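Local coordinates for protein putative polyketide synthase (Streptomyces coelicolor, PDB 1U0M) that condenses five malonyl-CoA units into a linear pentaketide and cyclises it to 1,3,6,8-tetrahydroxynaphthalene, as a homodimeric type III polyketide synthase of melanin biosynthesis, at residues R87-L101 / D198-G210. Residues are numbered along the deposited sequence; the frame is centred on the assembly and turned at random.
Sequences RVPAVIQRALDDAEL and DGIAAAVVRGRGG
R87 lays its CB against I200 CD1 at 3.6 Å; the extended remainder carries the guanidinium to salt bridges with E83 and E21. One turn on, the place of V91 suits a beta-branched residue, whose two methyls reach two strand residues: CG1, anti to the backbone N (chi1 -177°), meets A202 CB at 3.7 Å, while CG2 turns to I200 CG2. At I92 the backbone itself comes close, its CA 3.8 Å from A202 CB, and the side chain is directed mainly to L126 and L169. A95 CB lies on A202 CB and O, two methyl-only residues allowing close approach: the segment axes run 7.1 Å apart and 29° from parallel, a helix layered on the central sheet of an N-terminal thiolase-fold half. The side chain of L96 crosses that of V204 at about a right angle, CD2 touching CG2, and the single methyl of A99 suits its tight contact, CB to V204 CB at 3.5 Å. E100, with positive phi, ends the helix in a Schellman motif; R208 NH2 bonds weakly to its carbonyl O (3.2 Å), and OE1 makes a long salt bridge to R206 NH1 (3.9 Å). R206 NH2 also bonds to G209 O, tying the turn to the strand end. A leucine in place of R206 would probably remove the bridge to E100 and leave G209 O without its NH2 donor.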
ATOM      1  N   ARG A  87     -17.294 -11.299  -4.196  1.00 40.94           N
ATOM      2  CA  ARG A  87     -16.593 -12.526  -3.822  1.00 40.28           C
ATOM      3  C   ARG A  87     -15.814 -12.492  -2.501  1.00 41.66           C
ATOM      4  O   ARG A  87     -15.808 -13.468  -1.752  1.00 41.25           O
ATOM      5  CB  ARG A  87     -15.632 -12.948  -4.941  1.00 39.41           C
ATOM      6  CG  ARG A  87     -16.280 -13.241  -6.284  1.00 35.87           C
ATOM      7  CD  ARG A  87     -15.214 -13.621  -7.296  1.00 35.20           C
ATOM      8  NE  ARG A  87     -15.727 -13.734  -8.657  1.00 31.07           N
ATOM      9  CZ  ARG A  87     -16.276 -14.831  -9.161  1.00 32.37           C
ATOM     10  NH1 ARG A  87     -16.388 -15.922  -8.412  1.00 30.55           N
ATOM     11  NH2 ARG A  87     -16.694 -14.841 -10.424  1.00 30.94           N
ATOM     12  N   VAL A  88     -15.157 -11.376  -2.209  1.00 43.07           N
ATOM     13  CA  VAL A  88     -14.351 -11.283  -1.000  1.00 44.41           C
ATOM     14  C   VAL A  88     -15.071 -11.628   0.312  1.00 44.29           C
ATOM     15  O   VAL A  88     -14.583 -12.446   1.089  1.00 44.81           O
ATOM     16  CB  VAL A  88     -13.687  -9.886  -0.899  1.00 43.49           C
ATOM     17  CG1 VAL A  88     -12.853  -9.789   0.360  1.00 42.52           C
ATOM     18  CG2 VAL A  88     -12.797  -9.652  -2.113  1.00 43.27           C
ATOM     19  N   PRO A  89     -16.238 -11.018   0.569  1.00 45.41           N
ATOM     20  CA  PRO A  89     -17.031 -11.251   1.786  1.00 47.00           C
ATOM     21  C   PRO A  89     -17.111 -12.703   2.290  1.00 47.78           C
ATOM     22  O   PRO A  89     -16.739 -13.000   3.433  1.00 46.34           O
ATOM     23  CB  PRO A  89     -18.394 -10.696   1.402  1.00 46.78           C
ATOM     24  CG  PRO A  89     -18.017  -9.507   0.582  1.00 45.91           C
ATOM     25  CD  PRO A  89     -16.927 -10.060  -0.317  1.00 45.74           C
ATOM     26  N   ALA A  90     -17.595 -13.600   1.440  1.00 47.38           N
ATOM     27  CA  ALA A  90     -17.718 -15.005   1.815  1.00 48.30           C
ATOM     28  C   ALA A  90     -16.418 -15.565   2.361  1.00 50.23           C
ATOM     29  O   ALA A  90     -16.397 -16.196   3.419  1.00 52.09           O
ATOM     30  CB  ALA A  90     -18.157 -15.820   0.624  1.00 45.34           C
ATOM     31  N   VAL A  91     -15.327 -15.330   1.642  1.00 50.23           N
ATOM     32  CA  VAL A  91     -14.038 -15.854   2.063  1.00 50.80           C
ATOM     33  C   VAL A  91     -13.595 -15.328   3.415  1.00 51.53           C
ATOM     34  O   VAL A  91     -13.095 -16.088   4.241  1.00 52.53           O
ATOM     35  CB  VAL A  91     -12.949 -15.561   1.014  1.00 49.38           C
ATOM     36  CG1 VAL A  91     -11.628 -16.184   1.448  1.00 45.30           C
ATOM     37  CG2 VAL A  91     -13.381 -16.118  -0.338  1.00 47.20           C
ATOM     38  N   ILE A  92     -13.766 -14.030   3.641  1.00 52.50           N
ATOM     39  CA  ILE A  92     -13.384 -13.441   4.918  1.00 53.46           C
ATOM     40  C   ILE A  92     -14.141 -14.171   6.024  1.00 54.23           C
ATOM     41  O   ILE A  92     -13.570 -14.540   7.049  1.00 53.37           O
ATOM     42  CB  ILE A  92     -13.717 -11.929   4.960  1.00 53.17           C
ATOM     43  CG1 ILE A  92     -12.675 -11.150   4.150  1.00 52.63           C
ATOM     44  CG2 ILE A  92     -13.754 -11.439   6.395  1.00 53.49           C
ATOM     45  CD1 ILE A  92     -12.959  -9.670   4.026  1.00 52.86           C
ATOM     46  N   GLN A  93     -15.431 -14.388   5.793  1.00 55.30           N
ATOM     47  CA  GLN A  93     -16.282 -15.081   6.752  1.00 57.71           C
ATOM     48  C   GLN A  93     -15.641 -16.383   7.233  1.00 58.71           C
ATOM     49  O   GLN A  93     -15.252 -16.512   8.397  1.00 58.83           O
ATOM     50  CB  GLN A  93     -17.629 -15.403   6.117  1.00 57.79           C
ATOM     51  CG  GLN A  93     -18.601 -16.001   7.091  1.00 59.30           C
ATOM     52  CD  GLN A  93     -18.992 -15.012   8.169  1.00 61.41           C
ATOM     53  OE1 GLN A  93     -19.742 -14.063   7.915  1.00 61.26           O
ATOM     54  NE2 GLN A  93     -18.475 -15.216   9.380  1.00 61.65           N
ATOM     55  N   ARG A  94     -15.545 -17.345   6.323  1.00 58.46           N
ATOM     56  CA  ARG A  94     -14.967 -18.645   6.619  1.00 57.81           C
ATOM     57  C   ARG A  94     -13.624 -18.549   7.321  1.00 58.06           C
ATOM     58  O   ARG A  94     -13.196 -19.501   7.970  1.00 57.93           O
ATOM     59  CB  ARG A  94     -14.814 -19.440   5.325  1.00 58.17           C
ATOM     60  CG  ARG A  94     -16.137 -19.909   4.747  1.00 58.24           C
ATOM     61  CD  ARG A  94     -16.121 -19.841   3.247  1.00 58.19           C
ATOM     62  NE  ARG A  94     -14.856 -20.326   2.713  1.00 55.86           N
ATOM     63  CZ  ARG A  94     -14.524 -20.257   1.433  1.00 53.96           C
ATOM     64  NH1 ARG A  94     -15.372 -19.725   0.562  1.00 54.65           N
ATOM     65  NH2 ARG A  94     -13.348 -20.712   1.031  1.00 52.07           N
ATOM     66  N   ALA A  95     -12.957 -17.407   7.184  1.00 57.46           N
ATOM     67  CA  ALA A  95     -11.661 -17.205   7.823  1.00 57.91           C
ATOM     68  C   ALA A  95     -11.851 -16.781   9.275  1.00 58.12           C
ATOM     69  O   ALA A  95     -10.975 -16.996  10.108  1.00 57.88           O
ATOM     70  CB  ALA A  95     -10.860 -16.149   7.069  1.00 57.36           C
ATOM     71  N   LEU A  96     -12.987 -16.155   9.565  1.00 58.93           N
ATOM     72  CA  LEU A  96     -13.297 -15.720  10.922  1.00 60.38           C
ATOM     73  C   LEU A  96     -13.789 -16.948  11.678  1.00 62.25           C
ATOM     74  O   LEU A  96     -13.346 -17.236  12.794  1.00 62.03           O
ATOM     75  CB  LEU A  96     -14.390 -14.651  10.906  1.00 57.98           C
ATOM     76  CG  LEU A  96     -13.994 -13.300  10.311  1.00 57.79           C
ATOM     77  CD1 LEU A  96     -15.195 -12.375  10.254  1.00 55.97           C
ATOM     78  CD2 LEU A  96     -12.890 -12.689  11.150  1.00 56.81           C
ATOM     79  N   ASP A  97     -14.702 -17.675  11.043  1.00 63.31           N
ATOM     80  CA  ASP A  97     -15.264 -18.882  11.622  1.00 63.75           C
ATOM     81  C   ASP A  97     -14.156 -19.839  12.062  1.00 65.65           C
ATOM     82  O   ASP A  97     -14.230 -20.424  13.140  1.00 67.76           O
ATOM     83  CB  ASP A  97     -16.190 -19.558  10.609  1.00 60.97           C
ATOM     84  CG  ASP A  97     -17.389 -18.692  10.243  1.00 59.14           C
ATOM     85  OD1 ASP A  97     -17.573 -17.632  10.878  1.00 58.60           O
ATOM     86  OD2 ASP A  97     -18.153 -19.070   9.329  1.00 56.44           O
ATOM     87  N   ASP A  98     -13.125 -19.985  11.238  1.00 66.79           N
ATOM     88  CA  ASP A  98     -12.007 -20.871  11.564  1.00 67.87           C
ATOM     89  C   ASP A  98     -11.170 -20.370  12.739  1.00 69.16           C
ATOM     90  O   ASP A  98     -10.830 -21.136  13.641  1.00 70.04           O
ATOM     91  CB  ASP A  98     -11.101 -21.057  10.347  1.00 67.28           C
ATOM     92  CG  ASP A  98     -11.666 -22.036   9.346  1.00 65.89           C
ATOM     93  OD1 ASP A  98     -12.855 -21.899   8.988  1.00 66.77           O
ATOM     94  OD2 ASP A  98     -10.917 -22.940   8.913  1.00 64.89           O
ATOM     95  N   ALA A  99     -10.821 -19.089  12.722  1.00 69.96           N
ATOM     96  CA  ALA A  99     -10.026 -18.522  13.805  1.00 70.61           C
ATOM     97  C   ALA A  99     -10.932 -18.284  15.009  1.00 71.09           C
ATOM     98  O   ALA A  99     -10.469 -17.997  16.114  1.00 71.04           O
ATOM     99  CB  ALA A  99      -9.386 -17.217  13.355  1.00 70.47           C
ATOM    100  N   GLU A 100     -12.233 -18.417  14.778  1.00 71.74           N
ATOM    101  CA  GLU A 100     -13.228 -18.222  15.820  1.00 71.98           C
ATOM    102  C   GLU A 100     -13.200 -16.793  16.351  1.00 71.59           C
ATOM    103  O   GLU A 100     -12.692 -16.520  17.441  1.00 71.69           O
ATOM    104  CB  GLU A 100     -13.005 -19.232  16.950  1.00 73.77           C
ATOM    105  CG  GLU A 100     -13.055 -20.679  16.460  1.00 74.38           C
ATOM    106  CD  GLU A 100     -12.853 -21.697  17.563  1.00 74.95           C
ATOM    107  OE1 GLU A 100     -11.899 -21.536  18.354  1.00 76.18           O
ATOM    108  OE2 GLU A 100     -13.639 -22.665  17.629  1.00 74.28           O
ATOM    109  N   LEU A 101     -13.735 -15.888  15.534  1.00 70.45           N
ATOM    110  CA  LEU A 101     -13.841 -14.469  15.845  1.00 68.44           C
ATOM    111  C   LEU A 101     -14.992 -13.935  15.029  1.00 68.03           C
ATOM    112  O   LEU A 101     -15.454 -14.574  14.085  1.00 67.69           O
ATOM    113  CB  LEU A 101     -12.594 -13.685  15.426  1.00 69.13           C
ATOM    114  CG  LEU A 101     -11.238 -13.849  16.098  1.00 69.20           C
ATOM    115  CD1 LEU A 101     -11.417 -13.749  17.593  1.00 70.92           C
ATOM    116  CD2 LEU A 101     -10.622 -15.166  15.699  1.00 69.30           C
ATOM    117  N   ASP A 198      -6.625 -16.368 -11.146  1.00 31.82           N
ATOM    118  CA  ASP A 198      -7.350 -15.528 -10.197  1.00 29.53           C
ATOM    119  C   ASP A 198      -7.690 -16.324  -8.920  1.00 30.96           C
ATOM    120  O   ASP A 198      -8.083 -17.488  -8.982  1.00 28.88           O
ATOM    121  CB  ASP A 198      -8.639 -14.986 -10.815  1.00 27.75           C
ATOM    122  CG  ASP A 198      -8.405 -14.223 -12.117  1.00 24.87           C
ATOM    123  OD1 ASP A 198      -7.276 -13.762 -12.399  1.00 28.04           O
ATOM    124  OD2 ASP A 198      -9.381 -14.075 -12.859  1.00 24.15           O
ATOM    125  N   GLY A 199      -7.527 -15.687  -7.766  1.00 32.91           N
ATOM    126  CA  GLY A 199      -7.809 -16.351  -6.499  1.00 32.41           C
ATOM    127  C   GLY A 199      -7.932 -15.358  -5.357  1.00 33.76           C
ATOM    128  O   GLY A 199      -7.378 -14.260  -5.416  1.00 32.69           O
ATOM    129  N   ILE A 200      -8.660 -15.747  -4.316  1.00 35.59           N
ATOM    130  CA  ILE A 200      -8.865 -14.894  -3.150  1.00 38.07           C
ATOM    131  C   ILE A 200      -8.576 -15.655  -1.850  1.00 38.59           C
ATOM    132  O   ILE A 200      -9.077 -16.752  -1.635  1.00 38.29           O
ATOM    133  CB  ILE A 200     -10.314 -14.372  -3.100  1.00 37.19           C
ATOM    134  CG1 ILE A 200     -10.626 -13.592  -4.375  1.00 36.97           C
ATOM    135  CG2 ILE A 200     -10.507 -13.484  -1.863  1.00 39.22           C
ATOM    136  CD1 ILE A 200     -12.071 -13.222  -4.536  1.00 34.06           C
ATOM    137  N   ALA A 201      -7.766 -15.060  -0.985  1.00 40.53           N
ATOM    138  CA  ALA A 201      -7.429 -15.688   0.284  1.00 43.54           C
ATOM    139  C   ALA A 201      -7.621 -14.721   1.441  1.00 44.83           C
ATOM    140  O   ALA A 201      -7.380 -13.517   1.305  1.00 43.86           O
ATOM    141  CB  ALA A 201      -5.994 -16.184   0.254  1.00 43.60           C
ATOM    142  N   ALA A 202      -8.049 -15.266   2.577  1.00 47.21           N
ATOM    143  CA  ALA A 202      -8.290 -14.496   3.798  1.00 48.51           C
ATOM    144  C   ALA A 202      -7.909 -15.366   4.986  1.00 50.03           C
ATOM    145  O   ALA A 202      -8.387 -16.493   5.121  1.00 51.21           O
ATOM    146  CB  ALA A 202      -9.761 -14.099   3.891  1.00 46.69           C
ATOM    147  N   ALA A 203      -7.042 -14.845   5.844  1.00 50.77           N
ATOM    148  CA  ALA A 203      -6.598 -15.594   7.007  1.00 52.31           C
ATOM    149  C   ALA A 203      -6.487 -14.685   8.211  1.00 53.60           C
ATOM    150  O   ALA A 203      -6.093 -13.527   8.096  1.00 53.72           O
ATOM    151  CB  ALA A 203      -5.257 -16.245   6.726  1.00 53.27           C
ATOM    152  N   VAL A 204      -6.838 -15.216   9.372  1.00 55.96           N
ATOM    153  CA  VAL A 204      -6.771 -14.432  10.585  1.00 57.70           C
ATOM    154  C   VAL A 204      -5.517 -14.796  11.352  1.00 60.82           C
ATOM    155  O   VAL A 204      -5.036 -15.926  11.276  1.00 62.05           O
ATOM    156  CB  VAL A 204      -7.987 -14.687  11.472  1.00 56.17           C
ATOM    157  CG1 VAL A 204      -7.992 -13.701  12.631  1.00 55.90           C
ATOM    158  CG2 VAL A 204      -9.256 -14.567  10.650  1.00 55.27           C
ATOM    159  N   VAL A 205      -4.971 -13.824  12.068  1.00 63.05           N
ATOM    160  CA  VAL A 205      -3.789 -14.060  12.874  1.00 66.04           C
ATOM    161  C   VAL A 205      -4.079 -13.539  14.270  1.00 67.73           C
ATOM    162  O   VAL A 205      -3.820 -12.377  14.584  1.00 66.99           O
ATOM    163  CB  VAL A 205      -2.550 -13.352  12.304  1.00 66.67           C
ATOM    164  CG1 VAL A 205      -2.109 -14.039  11.022  1.00 67.05           C
ATOM    165  CG2 VAL A 205      -2.864 -11.895  12.044  1.00 67.84           C
ATOM    166  N   ARG A 206      -4.645 -14.410  15.099  1.00 70.22           N
ATOM    167  CA  ARG A 206      -4.978 -14.052  16.466  1.00 71.90           C
ATOM    168  C   ARG A 206      -3.746 -14.250  17.339  1.00 72.33           C
ATOM    169  O   ARG A 206      -3.139 -15.319  17.340  1.00 71.81           O
ATOM    170  CB  ARG A 206      -6.140 -14.914  16.966  1.00 72.78           C
ATOM    171  CG  ARG A 206      -5.829 -16.399  17.046  1.00 75.94           C
ATOM    172  CD  ARG A 206      -7.097 -17.244  17.148  1.00 78.11           C
ATOM    173  NE  ARG A 206      -7.113 -18.099  18.336  1.00 80.34           N
ATOM    174  CZ  ARG A 206      -7.820 -19.224  18.444  1.00 82.01           C
ATOM    175  NH1 ARG A 206      -8.573 -19.644  17.436  1.00 82.02           N
ATOM    176  NH2 ARG A 206      -7.768 -19.935  19.562  1.00 83.29           N
ATOM    177  N   GLY A 207      -3.365 -13.197  18.053  1.00 73.92           N
ATOM    178  CA  GLY A 207      -2.212 -13.273  18.928  1.00 75.96           C
ATOM    179  C   GLY A 207      -2.643 -13.872  20.247  1.00 77.49           C
ATOM    180  O   GLY A 207      -1.840 -14.449  20.978  1.00 78.02           O
ATOM    181  N   ARG A 208      -3.935 -13.737  20.536  1.00 79.21           N
ATOM    182  CA  ARG A 208      -4.533 -14.249  21.762  1.00 80.31           C
ATOM    183  C   ARG A 208      -4.104 -15.688  22.025  1.00 80.73           C
ATOM    184  O   ARG A 208      -3.802 -16.061  23.160  1.00 81.80           O
ATOM    185  CB  ARG A 208      -6.062 -14.173  21.664  1.00 80.76           C
ATOM    186  CG  ARG A 208      -6.763 -15.508  21.418  1.00 81.36           C
ATOM    187  CD  ARG A 208      -7.664 -15.455  20.200  1.00 81.99           C
ATOM    188  NE  ARG A 208      -8.654 -16.528  20.205  1.00 83.76           N
ATOM    189  CZ  ARG A 208      -9.520 -16.748  19.219  1.00 84.69           C
ATOM    190  NH1 ARG A 208      -9.508 -15.972  18.149  1.00 85.27           N
ATOM    191  NH2 ARG A 208     -10.405 -17.733  19.305  1.00 85.73           N
ATOM    192  N   GLY A 209      -4.076 -16.488  20.967  1.00 80.26           N
ATOM    193  CA  GLY A 209      -3.695 -17.879  21.098  1.00 80.15           C
ATOM    194  C   GLY A 209      -4.533 -18.721  20.162  1.00 79.73           C
ATOM    195  O   GLY A 209      -5.570 -19.257  20.550  1.00 79.83           O
ATOM    196  N   GLY A 210      -4.083 -18.833  18.920  1.00 79.28           N
ATOM    197  CA  GLY A 210      -4.826 -19.606  17.951  1.00 78.12           C
ATOM    198  C   GLY A 210      -4.286 -20.992  17.704  1.00 77.97           C
ATOM    199  O   GLY A 210      -3.487 -21.524  18.476  1.00 77.56           O
TER